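Local coordinates for protein lectin (Trichosanthes anguina, PDB 4HR6) that probably binds carbohydrates as a three-chain, nontoxic lectin homologous to the type II ribosome-inactivating proteins, at residues B[27-32]-B[51-56]; B[41-46]-B[63-68]; B[139-144]-B[172-177]. All blocks are in the same frame, centred on the assembly; numbering follows the deposited sequence.

Overall arrangement
From the N terminus, the chain first builds the sheet of the ribosome-inactivating-protein fold. Interaction 1 joins its strand 26-32 to the loop 51-56, closing a loop that takes in strand 37-40 and helix 46-51. Interaction 2 (41-46 with 63-68) opens within that loop and closes beyond it, so the two cross. They also touch: Ala27 O meets Asn65 ND2 and Val28 O meets Phe41 N, both probable hydrogen bonds, and the contact centres lie about 14 Å apart. Interaction 3 follows in series, joining the start of helix 141-159 to the end of strand 166-174. Its centre is about 34 Å from that of interaction 1, on the opposite side of the chain's centre.

Interaction 1: B[27-32]-B[51-56]; sequences AVAYQP and TLFTDT
A chi1 of -162° at Gln31 swings CG to the far side of CB from the main-chain nitrogen, and the chain then runs extended, its aliphatic base over the ring of Phe53. At Phe53 a chi1 of -50° puts CG opposite the carbonyl carbon and turns the ring toward strand 26-32. The contact belongs to the N-terminal sheet of the ribosome-inactivating-protein fold: strand 26-32 is its third strand, and 51-56 is the connection from helix 46-51 to strand 57-60. No hydrogen bond crosses between the segments, and the joint is one of packing. Gln31 CB makes a CH-pi contact 4.0 Å from the centroid of the Phe53 ring, nearly along the normal. At the edge of the same ring, close to its plane, Ala29 CB meets CE2 at 4.0 Å. Farther along, Val28 CG2 touches Leu52 CD1 at 4.0 Å. The Gln31 amide, its plane 53° from that of the ring, lays OE1 3.6 Å from Phe53 CD1, while NE2 turns to Thr56 CG2 at 3.6 Å. A type I turn from Phe53 to Thr56 shapes the loop. The Thr56 hydroxyl is hydrogen-bonded to Ser38 OG of strand 37-40, and OG1 donates to Phe53 O at 2.6 Å.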
loop_
_atom_site.group_PDB
_atom_site.type_symbol
_atom_site.label_atom_id
_atom_site.label_comp_id
_atom_site.label_asym_id
_atom_site.label_seq_id
_atom_site.Cartn_x
_atom_site.Cartn_y
_atom_site.Cartn_z
ATOM N N ALA B 27 -22.333 -1.603 -3.827
ATOM C CA ALA B 27 -23.558 -2.261 -3.432
ATOM C C ALA B 27 -24.706 -1.734 -4.285
ATOM O O ALA B 27 -24.836 -0.551 -4.461
ATOM C CB ALA B 27 -23.830 -1.997 -1.964
ATOM N N VAL B 28 -25.519 -2.620 -4.826
ATOM C CA VAL B 28 -26.650 -2.194 -5.668
ATOM C C VAL B 28 -28.032 -2.531 -5.116
ATOM O O VAL B 28 -29.015 -1.897 -5.488
ATOM C CB VAL B 28 -26.546 -2.765 -7.104
ATOM C CG1 VAL B 28 -25.249 -2.345 -7.745
ATOM C CG2 VAL B 28 -26.666 -4.269 -7.125
ATOM N N ALA B 29 -28.123 -3.570 -4.302
ATOM C CA ALA B 29 -29.398 -4.017 -3.785
ATOM C C ALA B 29 -29.197 -4.930 -2.602
ATOM O O ALA B 29 -28.104 -5.458 -2.396
ATOM C CB ALA B 29 -30.158 -4.784 -4.862
ATOM N N TYR B 30 -30.260 -5.123 -1.827
ATOM C CA TYR B 30 -30.260 -6.181 -0.816
ATOM C C TYR B 30 -31.652 -6.748 -0.614
ATOM O O TYR B 30 -32.644 -6.123 -0.988
ATOM C CB TYR B 30 -29.715 -5.684 0.538
ATOM C CG TYR B 30 -30.721 -4.989 1.436
ATOM C CD1 TYR B 30 -31.354 -5.673 2.484
ATOM C CD2 TYR B 30 -31.026 -3.664 1.256
ATOM C CE1 TYR B 30 -32.259 -5.034 3.318
ATOM C CE2 TYR B 30 -31.936 -3.019 2.066
ATOM C CZ TYR B 30 -32.541 -3.710 3.096
ATOM O OH TYR B 30 -33.428 -3.056 3.889
ATOM N N GLN B 31 -31.689 -7.905 0.038
ATOM C CA GLN B 31 -32.923 -8.558 0.431
ATOM C C GLN B 31 -32.805 -9.095 1.868
ATOM O O GLN B 31 -31.833 -9.774 2.195
ATOM C CB GLN B 31 -33.219 -9.741 -0.493
ATOM C CG GLN B 31 -34.680 -10.181 -0.419
ATOM C CD GLN B 31 -34.932 -11.587 -0.939
ATOM O OE1 GLN B 31 -34.033 -12.260 -1.422
ATOM N NE2 GLN B 31 -36.176 -12.035 -0.829
ATOM N N PRO B 32 -33.781 -8.778 2.735
ATOM C CA PRO B 32 -33.844 -9.509 4.004
ATOM C C PRO B 32 -34.260 -10.956 3.756
ATOM O O PRO B 32 -35.179 -11.179 2.992
ATOM C CB PRO B 32 -34.940 -8.775 4.793
ATOM C CG PRO B 32 -35.261 -7.540 4.030
ATOM C CD PRO B 32 -34.824 -7.755 2.621
ATOM N N THR B 51 -32.061 -9.126 -13.363
ATOM C CA THR B 51 -31.426 -10.367 -12.978
ATOM C C THR B 51 -31.428 -10.646 -11.483
ATOM O O THR B 51 -31.213 -11.783 -11.109
ATOM C CB THR B 51 -29.961 -10.431 -13.483
ATOM O OG1 THR B 51 -29.260 -9.274 -13.054
ATOM C CG2 THR B 51 -29.900 -10.479 -15.005
ATOM N N LEU B 52 -31.645 -9.648 -10.621
ATOM C CA LEU B 52 -31.575 -9.900 -9.175
ATOM C C LEU B 52 -32.927 -9.817 -8.507
ATOM O O LEU B 52 -33.684 -8.894 -8.745
ATOM C CB LEU B 52 -30.668 -8.890 -8.476
ATOM C CG LEU B 52 -29.194 -8.861 -8.846
ATOM C CD1 LEU B 52 -28.557 -7.597 -8.283
ATOM C CD2 LEU B 52 -28.505 -10.112 -8.332
ATOM N N PHE B 53 -33.182 -10.761 -7.618
ATOM C CA PHE B 53 -34.356 -10.745 -6.754
ATOM C C PHE B 53 -35.630 -10.571 -7.569
ATOM O O PHE B 53 -36.520 -9.811 -7.208
ATOM C CB PHE B 53 -34.220 -9.666 -5.666
ATOM C CG PHE B 53 -32.910 -9.716 -4.916
ATOM C CD1 PHE B 53 -32.429 -10.907 -4.385
ATOM C CD2 PHE B 53 -32.140 -8.569 -4.753
ATOM C CE1 PHE B 53 -31.218 -10.950 -3.713
ATOM C CE2 PHE B 53 -30.932 -8.616 -4.081
ATOM C CZ PHE B 53 -30.472 -9.800 -3.562
ATOM N N THR B 54 -35.709 -11.295 -8.678
ATOM C CA THR B 54 -36.796 -11.095 -9.645
ATOM C C THR B 54 -38.125 -11.687 -9.180
ATOM O O THR B 54 -39.165 -11.319 -9.683
ATOM C CB THR B 54 -36.418 -11.669 -11.021
ATOM O OG1 THR B 54 -35.925 -13.008 -10.862
ATOM C CG2 THR B 54 -35.331 -10.816 -11.638
ATOM N N ASP B 55 -38.073 -12.584 -8.210
ATOM C CA ASP B 55 -39.268 -13.102 -7.559
ATOM C C ASP B 55 -39.575 -12.340 -6.263
ATOM O O ASP B 55 -39.992 -12.944 -5.285
ATOM C CB ASP B 55 -39.046 -14.579 -7.233
ATOM C CG ASP B 55 -37.868 -14.780 -6.308
ATOM O OD1 ASP B 55 -36.792 -14.199 -6.573
ATOM O OD2 ASP B 55 -38.023 -15.477 -5.293
ATOM N N THR B 56 -39.360 -11.022 -6.256
ATOM C CA THR B 56 -39.673 -10.174 -5.107
ATOM C C THR B 56 -40.318 -8.912 -5.622
ATOM O O THR B 56 -40.249 -8.623 -6.808
ATOM C CB THR B 56 -38.395 -9.814 -4.279
ATOM O OG1 THR B 56 -37.547 -8.912 -5.011
ATOM C CG2 THR B 56 -37.628 -11.039 -3.969
#

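Interaction 2: B[41-46]-B[63-68]; sequences FLNAPQ and FDNTFK
A type I beta turn, Phe41 to Ala44, meets an Asx turn at Asp64 that leads into helix 67-74; the pairing joins the end of strand 37-40 to the start of that helix. Leu42 N donates to Phe63 O at 3.2 Å. Next to it the side chain of Asn43 uses both ends of its amide on one residue. A chi1 of 67° at Asn43 and 57° at Asn65 places each CG between the backbone N and the carbonyl carbon, which sets the two amides against each other, their planes 70° apart. Asn43 OD1 accepts from Asn65 N at 3.2 Å, while ND2 gives a 2.9 Å bond to Asn65 OD1, arriving from above the carbonyl plane of Asn65. A water accepts from Asn65 ND2 and donates to Asn43 O, adding a third link between these residues. Asn65 ND2 also bonds to Ala27 O of strand 26-32. On the apolar side of the same residue, Asn65 CB sits over one face of the Phe41 ring, 3.9 Å from its centroid, in a CH-pi contact. Phe41 CE2 meets the edge of the Phe63 ring at CE1, 3.7 Å away. Asp64 OD1 takes bonds from both Thr66 N and Thr66 OG1, and the same hydroxyl caps Ser69 N at the helix start. Amide bonds on both ends of Asn43 and Asn65 thus define which end is oxygen and which nitrogen, leaving each side chain little freedom to flip.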
loop_
_atom_site.group_PDB
_atom_site.type_symbol
_atom_site.label_atom_id
_atom_site.label_comp_id
_atom_site.label_asym_id
_atom_site.label_seq_id
_atom_site.Cartn_x
_atom_site.Cartn_y
_atom_site.Cartn_z
ATOM N N PHE B 41 -30.794 0.517 -4.930
ATOM C CA PHE B 41 -30.380 1.912 -4.994
ATOM C C PHE B 41 -30.922 2.538 -6.264
ATOM O O PHE B 41 -31.083 1.872 -7.277
ATOM C CB PHE B 41 -28.851 2.042 -4.950
ATOM C CG PHE B 41 -28.270 1.833 -3.576
ATOM C CD1 PHE B 41 -27.825 0.589 -3.181
ATOM C CD2 PHE B 41 -28.213 2.876 -2.671
ATOM C CE1 PHE B 41 -27.312 0.379 -1.914
ATOM C CE2 PHE B 41 -27.698 2.676 -1.394
ATOM C CZ PHE B 41 -27.245 1.425 -1.017
ATOM N N LEU B 42 -31.165 3.837 -6.182
ATOM C CA LEU B 42 -31.710 4.629 -7.250
ATOM C C LEU B 42 -30.830 4.548 -8.517
ATOM O O LEU B 42 -31.333 4.586 -9.625
ATOM C CB LEU B 42 -31.851 6.062 -6.752
ATOM C CG LEU B 42 -32.558 7.116 -7.600
ATOM C CD1 LEU B 42 -33.939 6.642 -8.052
ATOM C CD2 LEU B 42 -32.655 8.388 -6.774
ATOM N N ASN B 43 -29.523 4.404 -8.346
ATOM C CA ASN B 43 -28.629 4.329 -9.475
ATOM C C ASN B 43 -28.133 2.927 -9.722
ATOM O O ASN B 43 -27.137 2.740 -10.400
ATOM C CB ASN B 43 -27.464 5.292 -9.281
ATOM C CG ASN B 43 -26.558 4.882 -8.142
ATOM O OD1 ASN B 43 -27.010 4.299 -7.171
ATOM N ND2 ASN B 43 -25.287 5.192 -8.254
ATOM N N ALA B 44 -28.815 1.917 -9.198
ATOM C CA ALA B 44 -28.444 0.550 -9.563
ATOM C C ALA B 44 -28.514 0.415 -11.078
ATOM O O ALA B 44 -29.428 0.975 -11.706
ATOM C CB ALA B 44 -29.373 -0.467 -8.937
ATOM N N PRO B 45 -27.574 -0.342 -11.666
ATOM C CA PRO B 45 -27.619 -0.552 -13.112
ATOM C C PRO B 45 -28.882 -1.308 -13.550
ATOM O O PRO B 45 -29.443 -2.118 -12.790
ATOM C CB PRO B 45 -26.353 -1.359 -13.407
ATOM C CG PRO B 45 -25.904 -1.919 -12.105
ATOM C CD PRO B 45 -26.543 -1.152 -10.993
ATOM N N GLN B 46 -29.319 -1.033 -14.776
ATOM C CA GLN B 46 -30.566 -1.592 -15.312
ATOM C C GLN B 46 -30.607 -3.117 -15.250
ATOM O O GLN B 46 -31.624 -3.726 -14.920
ATOM C CB GLN B 46 -30.728 -1.180 -16.772
ATOM C CG GLN B 46 -31.127 0.252 -16.980
ATOM C CD GLN B 46 -31.663 0.496 -18.383
ATOM O OE1 GLN B 46 -30.908 0.788 -19.314
ATOM N NE2 GLN B 46 -32.965 0.392 -18.531
ATOM N N PHE B 63 -32.261 7.303 -2.599
ATOM C CA PHE B 63 -30.888 7.799 -2.600
ATOM C C PHE B 63 -30.037 6.788 -3.355
ATOM O O PHE B 63 -30.477 5.653 -3.604
ATOM C CB PHE B 63 -30.336 7.980 -1.174
ATOM C CG PHE B 63 -30.627 6.835 -0.258
ATOM C CD1 PHE B 63 -29.799 5.752 -0.200
ATOM C CD2 PHE B 63 -31.762 6.845 0.531
ATOM C CE1 PHE B 63 -30.079 4.694 0.647
ATOM C CE2 PHE B 63 -32.060 5.798 1.367
ATOM C CZ PHE B 63 -31.219 4.717 1.430
ATOM N N ASP B 64 -28.833 7.203 -3.729
ATOM C CA ASP B 64 -27.963 6.347 -4.510
ATOM C C ASP B 64 -26.774 5.870 -3.670
ATOM O O ASP B 64 -26.674 6.175 -2.471
ATOM C CB ASP B 64 -27.600 6.985 -5.863
ATOM C CG ASP B 64 -26.717 8.179 -5.760
ATOM O OD1 ASP B 64 -25.768 8.178 -4.951
ATOM O OD2 ASP B 64 -26.933 9.116 -6.550
ATOM N N ASN B 65 -25.932 5.048 -4.273
ATOM C CA ASN B 65 -24.889 4.382 -3.532
ATOM C C ASN B 65 -23.598 5.182 -3.432
ATOM O O ASN B 65 -22.588 4.650 -3.039
ATOM C CB ASN B 65 -24.635 2.980 -4.096
ATOM C CG ASN B 65 -24.281 2.983 -5.558
ATOM O OD1 ASN B 65 -23.784 3.955 -6.080
ATOM N ND2 ASN B 65 -24.506 1.862 -6.216
ATOM N N THR B 66 -23.605 6.443 -3.829
ATOM C CA THR B 66 -22.411 7.264 -3.643
ATOM C C THR B 66 -22.377 7.680 -2.170
ATOM O O THR B 66 -23.428 7.815 -1.515
ATOM C CB THR B 66 -22.433 8.539 -4.479
ATOM O OG1 THR B 66 -23.550 9.342 -4.076
ATOM C CG2 THR B 66 -22.521 8.225 -5.979
ATOM N N PHE B 67 -21.178 7.902 -1.652
ATOM C CA PHE B 67 -21.044 8.357 -0.263
ATOM C C PHE B 67 -21.740 9.689 -0.017
ATOM O O PHE B 67 -22.374 9.876 1.023
ATOM C CB PHE B 67 -19.589 8.462 0.139
ATOM C CG PHE B 67 -18.908 7.144 0.282
ATOM C CD1 PHE B 67 -17.800 6.839 -0.486
ATOM C CD2 PHE B 67 -19.367 6.206 1.200
ATOM C CE1 PHE B 67 -17.173 5.609 -0.359
ATOM C CE2 PHE B 67 -18.737 4.980 1.338
ATOM C CZ PHE B 67 -17.648 4.684 0.549
ATOM N N LYS B 68 -21.622 10.616 -0.947
ATOM C CA LYS B 68 -22.287 11.901 -0.796
ATOM C C LYS B 68 -23.791 11.724 -0.627
ATOM O O LYS B 68 -24.406 12.344 0.243
ATOM C CB LYS B 68 -22.036 12.799 -2.003
ATOM C CG LYS B 68 -20.779 13.631 -1.922
ATOM C CD LYS B 68 -20.721 14.642 -3.064
ATOM C CE LYS B 68 -19.476 15.521 -2.972
ATOM N NZ LYS B 68 -18.211 14.749 -3.153
HETATM O O HOH W 1 -24.592 1.512 -9.211
#

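Interaction 3: B[139-144]-B[172-177]; sequences PDLAIV and ELYNSN
Apolar packing comes first, between Leu141 in the opening turn of helix 141-159 and Tyr174 at the end of strand 166-174. Their CB atoms are 3.8 Å apart, and Leu141 CB is equally close to Tyr174 CG. A chi1 of -70° at Leu141 sets CG anti to the carbonyl carbon, and CD1 then lies over one face of the tyrosine ring at looser range, while CB makes the close contact. Beside this pair the small Ala142 lets helix and strand backbones draw close, CA to CA 4.7 Å from Tyr174.

The polar part works largely through backbone oxygens and water, since no direct hydrogen bond joins the segments. Ala142 CA makes a CA-H...O contact with Tyr174 O at 3.4 Å. One water donates to both Ala142 O and Tyr174 O, the latter at 2.7 Å. A second water accepts from Ala142 N, a donor in the helix's first turn, and donates to Asn175 O at 2.8 Å. Two waters therefore bridge the N and O of a single alanine to consecutive carbonyls of the other segment.

Local bonds shape each side. Asp140 is at the N-cap position but its side chain makes no capping bond; Leu141 N gives its OD2 a weak bond. Asn175 OD1 accepts from Glu179 N.

Around the joint, Phe122 of helix 121-132 packs on Ala142 and Ser176, while strand 180-185 pairs with 166-174 through Leu173 and Ile181. Asn175 packs on Tyr264 of a neighbouring chain, placing the contact where helix 141-159, the two-stranded sheet and that chain come together.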
loop_
_atom_site.group_PDB
_atom_site.type_symbol
_atom_site.label_atom_id
_atom_site.label_comp_id
_atom_site.label_asym_id
_atom_site.label_seq_id
_atom_site.Cartn_x
_atom_site.Cartn_y
_atom_site.Cartn_z
ATOM N N PRO B 139 -13.893 7.020 11.771
ATOM C CA PRO B 139 -12.850 7.213 10.772
ATOM C C PRO B 139 -12.412 8.653 10.666
ATOM O O PRO B 139 -13.231 9.562 10.765
ATOM C CB PRO B 139 -13.512 6.792 9.456
ATOM C CG PRO B 139 -14.963 6.745 9.725
ATOM C CD PRO B 139 -15.132 6.477 11.191
ATOM N N ASP B 140 -11.127 8.852 10.456
ATOM C CA ASP B 140 -10.583 10.183 10.273
ATOM C C ASP B 140 -10.173 10.317 8.798
ATOM O O ASP B 140 -10.524 9.480 7.981
ATOM C CB ASP B 140 -9.396 10.370 11.224
ATOM C CG ASP B 140 -9.231 11.822 11.701
ATOM O OD1 ASP B 140 -8.569 12.022 12.756
ATOM O OD2 ASP B 140 -9.748 12.753 11.026
ATOM N N LEU B 141 -9.408 11.352 8.476
ATOM C CA LEU B 141 -9.005 11.626 7.106
ATOM C C LEU B 141 -8.142 10.545 6.471
ATOM O O LEU B 141 -8.121 10.396 5.246
ATOM C CB LEU B 141 -8.276 12.972 7.049
ATOM C CG LEU B 141 -9.197 14.170 7.282
ATOM C CD1 LEU B 141 -8.401 15.452 7.452
ATOM C CD2 LEU B 141 -10.162 14.309 6.111
ATOM N N ALA B 142 -7.417 9.799 7.291
ATOM C CA ALA B 142 -6.662 8.669 6.796
ATOM C C ALA B 142 -7.572 7.682 6.058
ATOM O O ALA B 142 -7.283 7.300 4.935
ATOM C CB ALA B 142 -5.934 7.979 7.942
ATOM N N ILE B 143 -8.664 7.274 6.698
ATOM C CA ILE B 143 -9.600 6.344 6.099
ATOM C C ILE B 143 -10.380 7.012 4.953
ATOM O O ILE B 143 -10.436 6.488 3.860
ATOM C CB ILE B 143 -10.539 5.746 7.165
ATOM C CG1 ILE B 143 -9.714 4.796 8.059
ATOM C CG2 ILE B 143 -11.710 5.018 6.520
ATOM C CD1 ILE B 143 -10.459 4.025 9.125
ATOM N N VAL B 144 -10.951 8.179 5.209
ATOM C CA VAL B 144 -11.789 8.861 4.234
ATOM C C VAL B 144 -11.065 9.166 2.931
ATOM O O VAL B 144 -11.660 9.013 1.863
ATOM C CB VAL B 144 -12.409 10.129 4.837
ATOM C CG1 VAL B 144 -12.959 11.054 3.765
ATOM C CG2 VAL B 144 -13.522 9.739 5.798
ATOM N N GLU B 172 -3.608 12.797 -3.070
ATOM C CA GLU B 172 -3.466 13.397 -1.759
ATOM C C GLU B 172 -4.042 12.489 -0.690
ATOM O O GLU B 172 -5.251 12.340 -0.584
ATOM C CB GLU B 172 -4.191 14.745 -1.719
ATOM C CG GLU B 172 -3.870 15.625 -2.912
ATOM C CD GLU B 172 -4.234 17.077 -2.693
ATOM O OE1 GLU B 172 -5.403 17.372 -2.380
ATOM O OE2 GLU B 172 -3.342 17.922 -2.834
ATOM N N LEU B 173 -3.171 11.867 0.094
ATOM C CA LEU B 173 -3.606 11.032 1.209
ATOM C C LEU B 173 -3.189 11.637 2.538
ATOM O O LEU B 173 -2.287 12.464 2.600
ATOM C CB LEU B 173 -3.030 9.635 1.077
ATOM C CG LEU B 173 -3.461 8.820 -0.140
ATOM C CD1 LEU B 173 -2.817 7.446 -0.060
ATOM C CD2 LEU B 173 -4.976 8.698 -0.222
ATOM N N TYR B 174 -3.875 11.223 3.594
ATOM C CA TYR B 174 -3.575 11.646 4.940
ATOM C C TYR B 174 -3.119 10.476 5.781
ATOM O O TYR B 174 -3.564 9.361 5.569
ATOM C CB TYR B 174 -4.805 12.286 5.573
ATOM C CG TYR B 174 -5.105 13.615 4.975
ATOM C CD1 TYR B 174 -5.933 13.724 3.869
ATOM C CD2 TYR B 174 -4.530 14.771 5.486
ATOM C CE1 TYR B 174 -6.213 14.949 3.298
ATOM C CE2 TYR B 174 -4.798 16.008 4.921
ATOM C CZ TYR B 174 -5.639 16.088 3.828
ATOM O OH TYR B 174 -5.911 17.308 3.255
ATOM N N ASN B 175 -2.223 10.741 6.739
ATOM C CA ASN B 175 -1.834 9.733 7.726
ATOM C C ASN B 175 -2.683 9.893 8.960
ATOM O O ASN B 175 -3.541 10.768 9.000
ATOM C CB ASN B 175 -0.316 9.740 8.011
ATOM C CG ASN B 175 0.175 10.966 8.780
ATOM O OD1 ASN B 175 -0.585 11.797 9.283
ATOM N ND2 ASN B 175 1.483 11.075 8.863
ATOM N N SER B 176 -2.481 9.024 9.942
ATOM C CA SER B 176 -3.273 9.062 11.174
ATOM C C SER B 176 -3.069 10.324 12.026
ATOM O O SER B 176 -3.878 10.600 12.904
ATOM C CB SER B 176 -3.009 7.818 12.033
ATOM O OG SER B 176 -3.133 6.638 11.272
ATOM N N ASN B 177 -2.018 11.093 11.773
ATOM C CA ASN B 177 -1.853 12.383 12.446
ATOM C C ASN B 177 -2.375 13.543 11.600
ATOM O O ASN B 177 -2.075 14.707 11.874
ATOM C CB ASN B 177 -0.383 12.613 12.823
ATOM C CG ASN B 177 0.089 11.684 13.931
ATOM O OD1 ASN B 177 -0.625 11.435 14.905
ATOM N ND2 ASN B 177 1.301 11.164 13.786
HETATM O O HOH W 2 -4.448 7.260 4.066
HETATM O O HOH W 3 -6.254 10.956 9.767
#